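Local coordinates for hypothetical protein (Ruminococcus gnavus, PDB 4QAN), which is of unknown function but has a cystatin-like fold, as a divergent member of the NTF2-like superfamily, and can bind a metal ion, at residues C50-T55 with K96-Q101; E103-E108 with H171-G176; L144-K149 with Y155-T160. All coordinates share one frame; numbering follows the deposited sequence.

Interactions 1 and 2 both use helix 87-108. Interaction 1 packs its middle against the start of helix 52-58, and interaction 2 packs its C-terminal end against the loop after strand 167-172. Interaction 3 pairs strands 140-150 and 153-164 of the sheet to which strand 167-172 also belongs. Interaction 1 is fully buried and rests on an aromatic face. Interaction 2 is half buried: leucines meet inside and a salt bridge lies at the partly exposed rim. Interaction 3 is held by six backbone hydrogen bonds, with one buried apolar face. Tyr98 OH to His171 O ties interaction 1 to 2, and His171 N to Thr160 O ties interaction 2 to 3.

Interaction 1 (C50-T55 with K96-Q101); sequences CAIDET and KAYIEQ
Cys50 sits over one face of the Tyr98 ring. Its CB is almost exactly above the middle of the ring, 3.5 Å from the centroid and only 5° off the ring normal. The sulfur leans from there toward the CD1 side. Cys50 SG is 3.5 Å from Tyr98 CD1 and 23° off the normal, still over the face. One side chain therefore makes both a CH-pi contact and a sulfur-aromatic contact. The first torsion of Cys50 sets this up: SG is anti to the carbonyl carbon (chi1 -58°), which carries the sulfur back over the ring toward helix 87-108.

Ile52 reaches the ring obliquely. Its CG1 is 3.7 Å from Tyr98 CD2, and the two side chains run past one another, pointing opposite ways. Ile52 also touches Ser91 and Thr95, so it lies along the same helix. The phenol end of Tyr98 passes Ala51, whose N is 3.8 Å from Tyr98 OH. This hydroxyl has its hydrogen-bond partner in His171 O, at the corner near the end of strand 167-172.

Ala51 is the N-cap residue of helix 52-58 and the centre of an inverse gamma turn. Its carbonyl oxygen takes two bonds from Thr55. One comes from the backbone N; the other comes from OG1 at 2.8 Å, in the carbonyl plane and on a lone pair. That grip fixes the first turn of the helix beside the tyrosine.

The arrangement joins two helices of the N-terminal half of the chain, with the tyrosine reaching across between them. All four touching residues are buried. The contact across the segments is dispersive and sulfur-aromatic, while the polar end of Tyr98 is satisfied by His171, so the ring is placed by packing on its face and by a bond at its hydroxyl.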
loop_
_atom_site.group_PDB
_atom_site.type_symbol
_atom_site.label_atom_id
_atom_site.label_comp_id
_atom_site.label_asym_id
_atom_site.label_seq_id
_atom_site.Cartn_x
_atom_site.Cartn_y
_atom_site.Cartn_z
ATOM N N CYS A 50 -8.927 -6.044 8.640
ATOM C CA CYS A 50 -7.753 -5.222 8.891
ATOM C C CYS A 50 -8.124 -3.744 8.966
ATOM O O CYS A 50 -9.121 -3.318 8.392
ATOM C CB CYS A 50 -6.711 -5.430 7.779
ATOM S SG CYS A 50 -6.160 -7.146 7.557
ATOM N N ALA A 51 -7.294 -2.955 9.640
ATOM C CA ALA A 51 -7.560 -1.525 9.819
ATOM C C ALA A 51 -6.969 -0.696 8.665
ATOM O O ALA A 51 -6.149 0.191 8.892
ATOM C CB ALA A 51 -6.998 -1.057 11.155
ATOM N N ILE A 52 -7.412 -0.967 7.437
ATOM C CA ILE A 52 -6.867 -0.299 6.266
ATOM C C ILE A 52 -7.252 1.196 6.217
ATOM O O ILE A 52 -6.363 2.057 6.165
ATOM C CB ILE A 52 -7.228 -1.027 4.946
ATOM C CG1 ILE A 52 -6.592 -2.425 4.935
ATOM C CG2 ILE A 52 -6.703 -0.242 3.752
ATOM C CD1 ILE A 52 -7.134 -3.376 3.886
ATOM N N ASP A 53 -8.548 1.497 6.211
ATOM C CA ASP A 53 -9.003 2.891 6.116
ATOM C C ASP A 53 -8.743 3.672 7.410
ATOM O O ASP A 53 -8.422 4.851 7.377
ATOM C CB ASP A 53 -10.493 2.972 5.768
ATOM C CG ASP A 53 -10.809 2.449 4.383
ATOM O OD1 ASP A 53 -9.954 2.527 3.480
ATOM O OD2 ASP A 53 -11.940 1.956 4.196
ATOM N N GLU A 54 -8.884 3.007 8.545
ATOM C CA GLU A 54 -8.786 3.679 9.833
ATOM C C GLU A 54 -7.332 4.094 10.076
ATOM O O GLU A 54 -7.063 5.253 10.364
ATOM C CB GLU A 54 -9.323 2.796 10.970
ATOM C CG GLU A 54 -10.759 2.307 10.786
ATOM C CD GLU A 54 -10.871 1.004 9.999
ATOM O OE1 GLU A 54 -9.889 0.614 9.325
ATOM O OE2 GLU A 54 -11.948 0.364 10.069
ATOM N N THR A 55 -6.397 3.166 9.916
ATOM C CA THR A 55 -4.975 3.497 10.029
ATOM C C THR A 55 -4.594 4.558 8.996
ATOM O O THR A 55 -3.953 5.554 9.329
ATOM C CB THR A 55 -4.086 2.255 9.852
ATOM O OG1 THR A 55 -4.411 1.283 10.853
ATOM C CG2 THR A 55 -2.604 2.609 9.951
ATOM N N LYS A 96 -1.342 -4.374 0.177
ATOM C CA LYS A 96 -0.240 -5.296 -0.133
ATOM C C LYS A 96 0.436 -5.842 1.130
ATOM O O LYS A 96 0.680 -7.043 1.237
ATOM C CB LYS A 96 0.786 -4.615 -1.020
ATOM C CG LYS A 96 2.065 -5.416 -1.286
ATOM C CD LYS A 96 3.067 -4.480 -1.911
ATOM C CE LYS A 96 4.175 -5.220 -2.628
ATOM N NZ LYS A 96 5.142 -5.825 -1.681
ATOM N N ALA A 97 0.711 -4.963 2.095
ATOM C CA ALA A 97 1.395 -5.368 3.320
ATOM C C ALA A 97 0.562 -6.394 4.077
ATOM O O ALA A 97 1.113 -7.380 4.558
ATOM C CB ALA A 97 1.707 -4.162 4.206
ATOM N N TYR A 98 -0.756 -6.184 4.138
ATOM C CA TYR A 98 -1.660 -7.154 4.780
ATOM C C TYR A 98 -1.746 -8.508 4.047
ATOM O O TYR A 98 -1.823 -9.557 4.684
ATOM C CB TYR A 98 -3.065 -6.575 4.969
ATOM C CG TYR A 98 -3.182 -5.616 6.133
ATOM C CD1 TYR A 98 -2.869 -6.023 7.414
ATOM C CD2 TYR A 98 -3.609 -4.301 5.949
ATOM C CE1 TYR A 98 -2.974 -5.161 8.487
ATOM C CE2 TYR A 98 -3.722 -3.420 7.019
ATOM C CZ TYR A 98 -3.397 -3.855 8.292
ATOM O OH TYR A 98 -3.494 -3.007 9.378
ATOM N N ILE A 99 -1.716 -8.478 2.717
ATOM C CA ILE A 99 -1.715 -9.700 1.929
ATOM C C ILE A 99 -0.485 -10.516 2.287
ATOM O O ILE A 99 -0.565 -11.720 2.461
ATOM C CB ILE A 99 -1.793 -9.425 0.405
ATOM C CG1 ILE A 99 -3.183 -8.864 0.064
ATOM C CG2 ILE A 99 -1.571 -10.709 -0.387
ATOM C CD1 ILE A 99 -3.324 -8.212 -1.298
ATOM N N GLU A 100 0.647 -9.844 2.421
ATOM C CA GLU A 100 1.883 -10.523 2.746
ATOM C C GLU A 100 1.914 -11.096 4.145
ATOM O O GLU A 100 2.453 -12.175 4.343
ATOM C CB GLU A 100 3.055 -9.608 2.505
ATOM C CG GLU A 100 3.265 -9.452 1.028
ATOM C CD GLU A 100 4.186 -8.335 0.694
ATOM O OE1 GLU A 100 4.374 -7.461 1.564
ATOM O OE2 GLU A 100 4.705 -8.342 -0.445
ATOM N N GLN A 101 1.310 -10.406 5.108
ATOM C CA GLN A 101 1.131 -10.993 6.428
ATOM C C GLN A 101 0.281 -12.248 6.304
ATOM O O GLN A 101 0.651 -13.296 6.820
ATOM C CB GLN A 101 0.470 -10.022 7.393
ATOM C CG GLN A 101 1.331 -8.819 7.709
ATOM C CD GLN A 101 1.037 -8.221 9.061
ATOM O OE1 GLN A 101 -0.108 -8.201 9.513
ATOM N NE2 GLN A 101 2.083 -7.734 9.725
#

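Interaction 2 (E103-E108 with H171-G176); sequences EELSTE and HSLKEG
Lys174 reaches the carboxylate of Glu104 with its ammonium end. NZ gives a hydrogen bond to Glu104 OE1 at 3.2 Å, and the pair forms a salt bridge. OE1 is met on its syn side, but NZ stands 35° out of the carboxylate plane. The second bond, from Lys174 NZ to Glu104 OE2 at 3.5 Å, is weak. Glu104 and Lys174 meet nearly perpendicular. Glu104 is fully extended, with CG anti to its own N (chi1 -177°), and this stretches the carboxylate out from the helix to the lysine.

Beside the salt bridge, Leu105 packs between helix and loop. Its CD2 lies 4.0 Å from Leu173 CD2. Its other branch, CD1, is 4.0 Å from Lys174 CG, so the aliphatic part of the lysine also packs on the leucine. Leu105 and Leu173 both rest on Phe159 of strand 153-164 as well.

The contact sets the last turns of helix 87-108 against the loop that follows strand 167-172, at the five-stranded antiparallel sheet. This is as in a cystatin-like fold, where a long helix packs on such a sheet. Here His171 and Ser172 both face Thr160 in a classic beta bulge, where the chain turns a corner.

Beyond the first shell, the ammonium of Lys174 also bonds to Ile183 O. An alanine in place of Glu104 takes the carboxylate away, and the charge of Lys174 would probably be left without its mate and its ammonium end less firmly fixed. Gln101, one turn earlier on the helix, grips the loop through Leu173 N and Ser172 OG. That serine hydroxyl in turn donates to Lys174 O at 2.7 Å, toward a lone pair of that oxygen.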
loop_
_atom_site.group_PDB
_atom_site.type_symbol
_atom_site.label_atom_id
_atom_site.label_comp_id
_atom_site.label_asym_id
_atom_site.label_seq_id
_atom_site.Cartn_x
_atom_site.Cartn_y
_atom_site.Cartn_z
ATOM N N GLU A 103 -0.309 -14.181 3.694
ATOM C CA GLU A 103 0.401 -15.253 2.975
ATOM C C GLU A 103 1.483 -15.898 3.838
ATOM O O GLU A 103 1.590 -17.129 3.893
ATOM C CB GLU A 103 0.990 -14.726 1.662
ATOM C CG GLU A 103 -0.070 -14.393 0.613
ATOM C CD GLU A 103 0.502 -13.713 -0.630
ATOM O OE1 GLU A 103 1.646 -13.238 -0.583
ATOM O OE2 GLU A 103 -0.194 -13.640 -1.662
ATOM N N GLU A 104 2.261 -15.067 4.529
ATOM C CA GLU A 104 3.313 -15.563 5.414
ATOM C C GLU A 104 2.766 -16.522 6.492
ATOM O O GLU A 104 3.268 -17.646 6.631
ATOM C CB GLU A 104 4.059 -14.403 6.058
ATOM C CG GLU A 104 5.220 -14.834 6.932
ATOM C CD GLU A 104 6.018 -13.671 7.486
ATOM O OE1 GLU A 104 5.855 -12.529 7.000
ATOM O OE2 GLU A 104 6.820 -13.910 8.411
ATOM N N LEU A 105 1.745 -16.097 7.238
ATOM C CA LEU A 105 1.149 -16.964 8.271
ATOM C C LEU A 105 0.547 -18.224 7.669
ATOM O O LEU A 105 0.577 -19.282 8.291
ATOM C CB LEU A 105 0.052 -16.244 9.063
ATOM C CG LEU A 105 0.437 -15.451 10.310
ATOM C CD1 LEU A 105 1.269 -14.220 9.961
ATOM C CD2 LEU A 105 -0.823 -15.042 11.059
ATOM N N SER A 106 -0.033 -18.102 6.480
ATOM C CA SER A 106 -0.603 -19.250 5.774
ATOM C C SER A 106 0.490 -20.231 5.356
ATOM O O SER A 106 0.235 -21.418 5.243
ATOM C CB SER A 106 -1.396 -18.802 4.544
ATOM O OG SER A 106 -2.616 -18.172 4.918
ATOM N N THR A 107 1.699 -19.725 5.132
ATOM C CA THR A 107 2.847 -20.561 4.805
ATOM C C THR A 107 3.462 -21.135 6.074
ATOM O O THR A 107 3.707 -22.328 6.156
ATOM C CB THR A 107 3.920 -19.756 4.040
ATOM O OG1 THR A 107 3.460 -19.501 2.715
ATOM C CG2 THR A 107 5.250 -20.510 3.959
ATOM N N GLU A 108 3.709 -20.278 7.060
ATOM C CA GLU A 108 4.474 -20.669 8.254
ATOM C C GLU A 108 3.700 -21.518 9.264
ATOM O O GLU A 108 4.276 -21.977 10.245
ATOM C CB GLU A 108 5.041 -19.428 8.951
ATOM C CG GLU A 108 6.118 -18.725 8.147
ATOM C CD GLU A 108 7.297 -19.625 7.836
ATOM O OE1 GLU A 108 7.809 -20.282 8.766
ATOM O OE2 GLU A 108 7.715 -19.675 6.660
ATOM N N HIS A 171 -4.758 -4.359 13.442
ATOM C CA HIS A 171 -3.725 -3.513 12.837
ATOM C C HIS A 171 -2.594 -4.349 12.259
ATOM O O HIS A 171 -1.999 -3.987 11.230
ATOM C CB HIS A 171 -3.127 -2.546 13.862
ATOM C CG HIS A 171 -1.985 -1.752 13.320
ATOM N ND1 HIS A 171 -2.147 -0.815 12.323
ATOM C CD2 HIS A 171 -0.661 -1.793 13.589
ATOM C CE1 HIS A 171 -0.974 -0.293 12.016
ATOM N NE2 HIS A 171 -0.055 -0.870 12.770
ATOM N N SER A 172 -2.253 -5.435 12.943
ATOM C CA SER A 172 -1.201 -6.321 12.468
ATOM C C SER A 172 -1.437 -7.748 12.902
ATOM O O SER A 172 -1.924 -7.991 14.004
ATOM C CB SER A 172 0.160 -5.847 12.962
ATOM O OG SER A 172 1.212 -6.565 12.342
ATOM N N LEU A 173 -1.101 -8.680 12.015
ATOM C CA LEU A 173 -1.203 -10.121 12.277
ATOM C C LEU A 173 0.076 -10.646 12.925
ATOM O O LEU A 173 0.212 -11.844 13.166
ATOM C CB LEU A 173 -1.452 -10.886 10.970
ATOM C CG LEU A 173 -2.906 -10.962 10.504
ATOM C CD1 LEU A 173 -3.387 -9.647 9.895
ATOM C CD2 LEU A 173 -3.043 -12.104 9.511
ATOM N N LYS A 174 1.021 -9.732 13.136
ATOM C CA LYS A 174 2.257 -9.991 13.840
ATOM C C LYS A 174 2.505 -8.861 14.845
ATOM O O LYS A 174 2.096 -7.717 14.639
ATOM C CB LYS A 174 3.401 -10.098 12.839
ATOM C CG LYS A 174 3.166 -11.205 11.826
ATOM C CD LYS A 174 4.432 -11.569 11.072
ATOM C CE LYS A 174 4.807 -10.527 10.044
ATOM N NZ LYS A 174 6.220 -10.698 9.628
ATOM N N GLU A 175 3.176 -9.203 15.931
ATOM C CA GLU A 175 3.426 -8.300 17.059
ATOM C C GLU A 175 3.928 -6.936 16.601
ATOM O O GLU A 175 4.693 -6.848 15.657
ATOM C CB GLU A 175 4.484 -8.938 17.951
ATOM C CG GLU A 175 4.424 -8.562 19.408
ATOM C CD GLU A 175 5.393 -9.403 20.219
ATOM O OE1 GLU A 175 6.606 -9.341 19.919
ATOM O OE2 GLU A 175 4.941 -10.131 21.132
ATOM N N GLY A 176 3.496 -5.879 17.278
ATOM C CA GLY A 176 3.958 -4.525 16.989
ATOM C C GLY A 176 3.194 -3.860 15.858
ATOM O O GLY A 176 2.022 -4.169 15.610
#

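Interaction 3 (L144-K149 with Y155-T160); sequences LEIYVK and YRLGFT
Leu144, Ile146 and Val148 exchange backbone hydrogen bonds with Phe159, Leu157 and Tyr155, two for each pair. This is the antiparallel beta hairpin of strands 140-150 and 153-164, part of the cystatin-like sheet. The bond from Leu144 N to Phe159 O is 2.9 Å long and nearly straight, at 174°. Leu157 N to Ile146 O is shorter, at 2.6 Å. The non-hydrogen-bonded pairs, Glu145 with Gly158 and Tyr147 with Arg156, alternate with them.

One face carries Leu144, Ile146, Val148, Tyr155, Leu157 and Phe159, all buried. Helix 27-39 packs there, with Val31 and Leu35 against Ile146. The CD1 methyl of Ile146 is modelled too close to the Phe159 ring, so the detail of that approach is doubtful. Val148 CG1 meets Leu157 CD1 at 4.2 Å.

The other face is partly exposed. Tyr147 and Arg156 run alongside one another there in the same direction, with ring and guanidinium planes 70° apart. Arg156 CG is anti to the backbone N (chi1 173°), which lays the aliphatic chain along the ring. Arg156 CG is over one face of the Tyr147 ring, and Arg156 CD is 3.5 Å from Tyr147 OH.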
loop_
_atom_site.group_PDB
_atom_site.type_symbol
_atom_site.label_atom_id
_atom_site.label_comp_id
_atom_site.label_asym_id
_atom_site.label_seq_id
_atom_site.Cartn_x
_atom_site.Cartn_y
_atom_site.Cartn_z
ATOM N N LEU A 144 -2.488 -9.032 21.608
ATOM C CA LEU A 144 -3.002 -10.335 22.006
ATOM C C LEU A 144 -2.064 -11.450 21.611
ATOM O O LEU A 144 -1.469 -11.426 20.536
ATOM C CB LEU A 144 -4.384 -10.598 21.399
ATOM C CG LEU A 144 -5.488 -9.654 21.893
ATOM C CD1 LEU A 144 -5.704 -8.520 20.902
ATOM C CD2 LEU A 144 -6.793 -10.395 22.133
ATOM N N GLU A 145 -1.925 -12.410 22.519
ATOM C CA GLU A 145 -1.256 -13.666 22.250
ATOM C C GLU A 145 -2.337 -14.686 21.943
ATOM O O GLU A 145 -3.300 -14.821 22.703
ATOM C CB GLU A 145 -0.472 -14.128 23.475
ATOM C CG GLU A 145 0.566 -13.143 23.988
ATOM C CD GLU A 145 1.300 -13.672 25.207
ATOM O OE1 GLU A 145 0.788 -14.612 25.857
ATOM O OE2 GLU A 145 2.391 -13.153 25.519
ATOM N N ILE A 146 -2.175 -15.414 20.844
ATOM C CA ILE A 146 -3.200 -16.349 20.394
ATOM C C ILE A 146 -2.606 -17.748 20.302
ATOM O O ILE A 146 -1.611 -17.957 19.619
ATOM C CB ILE A 146 -3.767 -15.912 19.031
ATOM C CG1 ILE A 146 -4.279 -14.471 19.111
ATOM C CG2 ILE A 146 -4.883 -16.837 18.563
ATOM C CD1 ILE A 146 -4.371 -13.798 17.765
ATOM N N TYR A 147 -3.218 -18.696 21.002
ATOM C CA TYR A 147 -2.770 -20.083 20.980
ATOM C C TYR A 147 -3.725 -20.901 20.122
ATOM O O TYR A 147 -4.915 -21.001 20.421
ATOM C CB TYR A 147 -2.681 -20.651 22.407
ATOM C CG TYR A 147 -1.689 -19.898 23.270
ATOM C CD1 TYR A 147 -0.348 -20.267 23.305
ATOM C CD2 TYR A 147 -2.084 -18.791 24.021
ATOM C CE1 TYR A 147 0.569 -19.567 24.079
ATOM C CE2 TYR A 147 -1.175 -18.083 24.797
ATOM C CZ TYR A 147 0.152 -18.475 24.823
ATOM O OH TYR A 147 1.070 -17.783 25.583
ATOM N N VAL A 148 -3.196 -21.472 19.050
ATOM C CA VAL A 148 -3.984 -22.308 18.157
ATOM C C VAL A 148 -3.364 -23.692 18.029
ATOM O O VAL A 148 -2.246 -23.917 18.482
ATOM C CB VAL A 148 -4.120 -21.672 16.760
ATOM C CG1 VAL A 148 -4.742 -20.286 16.877
ATOM C CG2 VAL A 148 -2.774 -21.612 16.041
ATOM N N LYS A 149 -4.101 -24.605 17.399
ATOM C CA LYS A 149 -3.666 -25.989 17.219
ATOM C C LYS A 149 -3.919 -26.468 15.790
ATOM O O LYS A 149 -5.014 -26.271 15.258
ATOM C CB LYS A 149 -4.406 -26.887 18.204
ATOM C CG LYS A 149 -4.223 -28.371 17.948
ATOM C CD LYS A 149 -5.015 -29.194 18.940
ATOM C CE LYS A 149 -4.904 -30.674 18.632
ATOM N NZ LYS A 149 -5.726 -31.472 19.577
ATOM N N TYR A 155 0.627 -23.657 18.108
ATOM C CA TYR A 155 1.410 -22.441 17.811
ATOM C C TYR A 155 0.889 -21.233 18.591
ATOM O O TYR A 155 -0.285 -21.190 18.968
ATOM C CB TYR A 155 1.394 -22.122 16.308
ATOM C CG TYR A 155 1.757 -23.281 15.409
ATOM C CD1 TYR A 155 0.776 -24.143 14.927
ATOM C CD2 TYR A 155 3.075 -23.517 15.039
ATOM C CE1 TYR A 155 1.096 -25.206 14.104
ATOM C CE2 TYR A 155 3.407 -24.580 14.216
ATOM C CZ TYR A 155 2.414 -25.419 13.751
ATOM O OH TYR A 155 2.729 -26.475 12.932
ATOM N N ARG A 156 1.769 -20.267 18.846
ATOM C CA ARG A 156 1.362 -18.986 19.416
ATOM C C ARG A 156 1.458 -17.926 18.328
ATOM O O ARG A 156 2.428 -17.899 17.567
ATOM C CB ARG A 156 2.222 -18.588 20.632
ATOM C CG ARG A 156 1.934 -17.176 21.152
ATOM C CD ARG A 156 2.559 -16.867 22.508
ATOM N NE ARG A 156 4.009 -17.052 22.533
ATOM C CZ ARG A 156 4.898 -16.229 21.976
ATOM N NH1 ARG A 156 4.515 -15.135 21.322
ATOM N NH2 ARG A 156 6.192 -16.508 22.063
ATOM N N LEU A 157 0.450 -17.064 18.246
ATOM C CA LEU A 157 0.488 -15.936 17.318
ATOM C C LEU A 157 0.364 -14.649 18.113
ATOM O O LEU A 157 -0.155 -14.657 19.222
ATOM C CB LEU A 157 -0.642 -16.028 16.296
ATOM C CG LEU A 157 -0.918 -17.397 15.669
ATOM C CD1 LEU A 157 -2.303 -17.429 15.043
ATOM C CD2 LEU A 157 0.140 -17.738 14.638
ATOM N N GLY A 158 0.848 -13.549 17.547
ATOM C CA GLY A 158 0.695 -12.240 18.168
ATOM C C GLY A 158 0.010 -11.286 17.220
ATOM O O GLY A 158 0.574 -10.936 16.195
ATOM N N PHE A 159 -1.216 -10.880 17.540
ATOM C CA PHE A 159 -1.904 -9.843 16.765
ATOM C C PHE A 159 -1.942 -8.526 17.544
ATOM O O PHE A 159 -2.145 -8.512 18.775
ATOM C CB PHE A 159 -3.356 -10.242 16.419
ATOM C CG PHE A 159 -3.498 -11.445 15.510
ATOM C CD1 PHE A 159 -2.398 -12.063 14.910
ATOM C CD2 PHE A 159 -4.766 -11.931 15.215
ATOM C CE1 PHE A 159 -2.560 -13.159 14.079
ATOM C CE2 PHE A 159 -4.934 -13.031 14.378
ATOM C CZ PHE A 159 -3.831 -13.643 13.810
ATOM N N THR A 160 -1.764 -7.424 16.814
ATOM C CA THR A 160 -2.031 -6.092 17.335
ATOM C C THR A 160 -3.415 -5.634 16.857
ATOM O O THR A 160 -3.621 -5.353 15.673
ATOM C CB THR A 160 -0.965 -5.080 16.889
ATOM O OG1 THR A 160 0.337 -5.564 17.241
ATOM C CG2 THR A 160 -1.204 -3.723 17.535
#